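KLLA0B12012p (Kluyveromyces lactis, PDB 6Y3P) carries a C-terminal ATP-grasp domain of the tubulin-tyrosine ligase family, probably binds ATP, and is a direct partner of the mRNA decapping enzyme Dcp2. Local coordinates at residues K30-V35 with I373-M378. Sequence-based numbering, arbitrary orientation.
Sequences KHLPNV and ICVRPM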
ATOM      1  N   LYS A  30      23.426  13.028  10.816  1.00 66.26           N
ATOM      2  CA  LYS A  30      24.392  11.953  10.610  1.00 66.31           C
ATOM      3  C   LYS A  30      24.911  11.811   9.174  1.00 71.82           C
ATOM      4  O   LYS A  30      26.127  11.718   8.985  1.00 72.99           O
ATOM      5  CB  LYS A  30      23.797  10.629  11.103  1.00 67.78           C
ATOM      6  CG  LYS A  30      24.804   9.500  11.286  1.00 91.67           C
ATOM      7  CD  LYS A  30      24.129   8.137  11.451  1.00100.30           C
ATOM      8  CE  LYS A  30      23.799   7.814  12.887  1.00117.17           C
ATOM      9  NZ  LYS A  30      23.231   6.447  13.024  1.00129.35           N
ATOM     10  N   HIS A  31      24.013  11.773   8.174  1.00 67.82           N
ATOM     11  CA  HIS A  31      24.404  11.509   6.789  1.00 67.70           C
ATOM     12  C   HIS A  31      24.562  12.744   5.911  1.00 71.74           C
ATOM     13  O   HIS A  31      25.119  12.635   4.812  1.00 70.59           O
ATOM     14  CB  HIS A  31      23.449  10.495   6.137  1.00 67.26           C
ATOM     15  CG  HIS A  31      23.294   9.246   6.932  1.00 70.14           C
ATOM     16  ND1 HIS A  31      24.371   8.414   7.188  1.00 72.44           N
ATOM     17  CD2 HIS A  31      22.193   8.727   7.517  1.00 71.16           C
ATOM     18  CE1 HIS A  31      23.896   7.427   7.925  1.00 71.05           C
ATOM     19  NE2 HIS A  31      22.592   7.571   8.149  1.00 70.82           N
ATOM     20  N   LEU A  32      24.085  13.911   6.377  1.00 69.84           N
ATOM     21  CA  LEU A  32      24.263  15.182   5.657  1.00 69.94           C
ATOM     22  C   LEU A  32      24.677  16.261   6.688  1.00 75.44           C
ATOM     23  O   LEU A  32      23.948  17.239   6.894  1.00 75.72           O
ATOM     24  CB  LEU A  32      23.007  15.565   4.844  1.00 68.93           C
ATOM     25  CG  LEU A  32      22.811  14.824   3.524  1.00 72.78           C
ATOM     26  CD1 LEU A  32      21.676  13.867   3.611  1.00 71.94           C
ATOM     27  CD2 LEU A  32      22.472  15.753   2.430  1.00 76.85           C
ATOM     28  N   PRO A  33      25.826  16.083   7.394  1.00 73.03           N
ATOM     29  CA  PRO A  33      26.211  17.075   8.422  1.00 73.48           C
ATOM     30  C   PRO A  33      26.491  18.491   7.908  1.00 74.01           C
ATOM     31  O   PRO A  33      26.317  19.447   8.663  1.00 73.69           O
ATOM     32  CB  PRO A  33      27.450  16.447   9.078  1.00 76.32           C
ATOM     33  CG  PRO A  33      28.017  15.541   8.041  1.00 80.60           C
ATOM     34  CD  PRO A  33      26.827  14.995   7.307  1.00 74.92           C
ATOM     35  N   ASN A  34      26.896  18.619   6.631  1.00 68.99           N
ATOM     36  CA  ASN A  34      27.240  19.898   6.000  1.00 69.55           C
ATOM     37  C   ASN A  34      26.040  20.645   5.403  1.00 71.50           C
ATOM     38  O   ASN A  34      26.190  21.790   4.959  1.00 71.46           O
ATOM     39  CB  ASN A  34      28.355  19.716   4.963  1.00 68.91           C
ATOM     40  CG  ASN A  34      29.672  19.339   5.592  1.00 86.09           C
ATOM     41  OD1 ASN A  34      30.239  20.079   6.398  1.00 83.76           O
ATOM     42  ND2 ASN A  34      30.178  18.169   5.255  1.00 76.69           N
ATOM     43  N   VAL A  35      24.850  20.019   5.434  1.00 65.71           N
ATOM     44  CA  VAL A  35      23.637  20.639   4.906  1.00 64.39           C
ATOM     45  C   VAL A  35      22.749  21.181   6.047  1.00 68.18           C
ATOM     46  O   VAL A  35      22.299  20.396   6.887  1.00 68.80           O
ATOM     47  CB  VAL A  35      22.873  19.733   3.924  1.00 66.01           C
ATOM     48  CG1 VAL A  35      21.699  20.474   3.314  1.00 65.31           C
ATOM     49  CG2 VAL A  35      23.801  19.191   2.837  1.00 65.65           C
ATOM     50  N   ILE A 373      20.730   6.748   1.498  1.00 51.71           N
ATOM     51  CA  ILE A 373      20.724   6.107   0.170  1.00 50.02           C
ATOM     52  C   ILE A 373      20.000   6.935  -0.901  1.00 52.67           C
ATOM     53  O   ILE A 373      20.454   6.992  -2.049  1.00 52.39           O
ATOM     54  CB  ILE A 373      20.163   4.647   0.293  1.00 52.05           C
ATOM     55  CG1 ILE A 373      21.112   3.788   1.168  1.00 52.25           C
ATOM     56  CG2 ILE A 373      19.901   3.982  -1.095  1.00 51.93           C
ATOM     57  CD1 ILE A 373      20.533   2.534   1.730  1.00 63.80           C
ATOM     58  N   CYS A 374      18.875   7.544  -0.538  1.00 48.79           N
ATOM     59  CA  CYS A 374      18.056   8.314  -1.478  1.00 48.01           C
ATOM     60  C   CYS A 374      18.320   9.828  -1.435  1.00 52.64           C
ATOM     61  O   CYS A 374      18.375  10.472  -2.493  1.00 51.75           O
ATOM     62  CB  CYS A 374      16.576   7.997  -1.264  1.00 47.29           C
ATOM     63  SG  CYS A 374      16.177   6.224  -1.268  1.00 50.02           S
ATOM     64  N   VAL A 375      18.447  10.400  -0.207  1.00 48.62           N
ATOM     65  CA  VAL A 375      18.617  11.840  -0.029  1.00 47.20           C
ATOM     66  C   VAL A 375      20.041  12.272  -0.355  1.00 51.29           C
ATOM     67  O   VAL A 375      20.189  13.262  -1.045  1.00 51.54           O
ATOM     68  CB  VAL A 375      18.122  12.341   1.364  1.00 49.40           C
ATOM     69  CG1 VAL A 375      18.376  13.850   1.565  1.00 49.45           C
ATOM     70  CG2 VAL A 375      16.643  12.010   1.561  1.00 47.46           C
ATOM     71  N   ARG A 376      21.080  11.577   0.146  1.00 48.91           N
ATOM     72  CA  ARG A 376      22.485  11.949  -0.119  1.00 50.15           C
ATOM     73  C   ARG A 376      22.773  12.186  -1.630  1.00 54.96           C
ATOM     74  O   ARG A 376      23.273  13.266  -1.953  1.00 54.13           O
ATOM     75  CB  ARG A 376      23.471  10.918   0.481  1.00 50.18           C
ATOM     76  CG  ARG A 376      23.858  11.148   1.940  1.00 55.24           C
ATOM     77  CD  ARG A 376      24.807  10.055   2.432  1.00 56.20           C
ATOM     78  NE  ARG A 376      26.034   9.998   1.628  1.00 64.21           N
ATOM     79  CZ  ARG A 376      27.155  10.656   1.908  1.00 75.22           C
ATOM     80  NH1 ARG A 376      27.238  11.410   2.997  1.00 61.48           N
ATOM     81  NH2 ARG A 376      28.204  10.557   1.108  1.00 70.57           N
ATOM     82  N   PRO A 377      22.364  11.268  -2.567  1.00 52.90           N
ATOM     83  CA  PRO A 377      22.628  11.490  -4.001  1.00 53.60           C
ATOM     84  C   PRO A 377      21.996  12.732  -4.660  1.00 57.90           C
ATOM     85  O   PRO A 377      22.510  13.191  -5.681  1.00 56.48           O
ATOM     86  CB  PRO A 377      22.110  10.201  -4.643  1.00 54.89           C
ATOM     87  CG  PRO A 377      22.227   9.199  -3.599  1.00 58.23           C
ATOM     88  CD  PRO A 377      21.787   9.923  -2.374  1.00 53.78           C
ATOM     89  N   MET A 378      20.924  13.296  -4.088  1.00 56.09           N
ATOM     90  CA  MET A 378      20.346  14.498  -4.685  1.00 56.44           C
ATOM     91  C   MET A 378      21.136  15.741  -4.259  1.00 64.70           C
ATOM     92  O   MET A 378      20.939  16.813  -4.822  1.00 64.82           O
ATOM     93  CB  MET A 378      18.811  14.635  -4.491  1.00 57.75           C
ATOM     94  CG  MET A 378      18.238  14.031  -3.219  1.00 59.60           C
ATOM     95  SD  MET A 378      16.424  13.986  -3.086  1.00 61.68           S
ATOM     96  CE  MET A 378      15.994  13.062  -4.654  1.00 58.14           C
TER
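The carbonyl oxygen of His-31, at the C-terminal end of helix 21-31, accepts a hydrogen bond from Arg-376 NH1 over 3.0 Å, with an N-H...O angle of 151°. Within the ATP-grasp domain the bond joins the end of helix 21-31, which follows strand 8-12, an inner strand of the four-stranded parallel sheet near the N-terminus, to segment 373-378, on helix 357-375 and its continuation, late in the tubulin-tyrosine ligase-like region. The donor is tilted only 16° from the carbonyl plane, and the oxygen lies at the edge of the guanidinium, near its plane. Arg-376 CG and CD pass beside the same carbonyl, each 3.5 Å from His-31 O, and a bend at chi3 (59°) turns the guanidinium beyond them so that NH1 reaches that oxygen. Arg-376 CD lies 4.0 Å from His-31 CB, while NE is hydrogen-bonded to the backbone oxygen of Pro-382. Two backbone carbonyls, of His-31 and of Pro-382 farther along the chain, thus hold the guanidinium and limit its rotation.

Beside this polar link lies an apolar patch. Leu-32, the first residue to leave helical geometry, starts a type I beta turn to Val-35, closed by a 3.3 Å bond from Val-35 N to Leu-32 O. Its side chain slides past that of Arg-376 in the opposite direction, bringing CD1 within 3.9 Å of Arg-376 CG. The leucine is buried, packed also against Ile-10 of strand 8-12, Val-371 of helix 357-375, and Phe-379 and Leu-381 of the following loop. The imidazole of His-31 leads away from Arg-376 toward helix 357-375, where NE2 makes a weak hydrogen bond to Asp-368. Val-375 meets Leu-32 at about a right angle: its CG1, anti to the backbone N, touches Leu-32 CD1 at 3.9 Å.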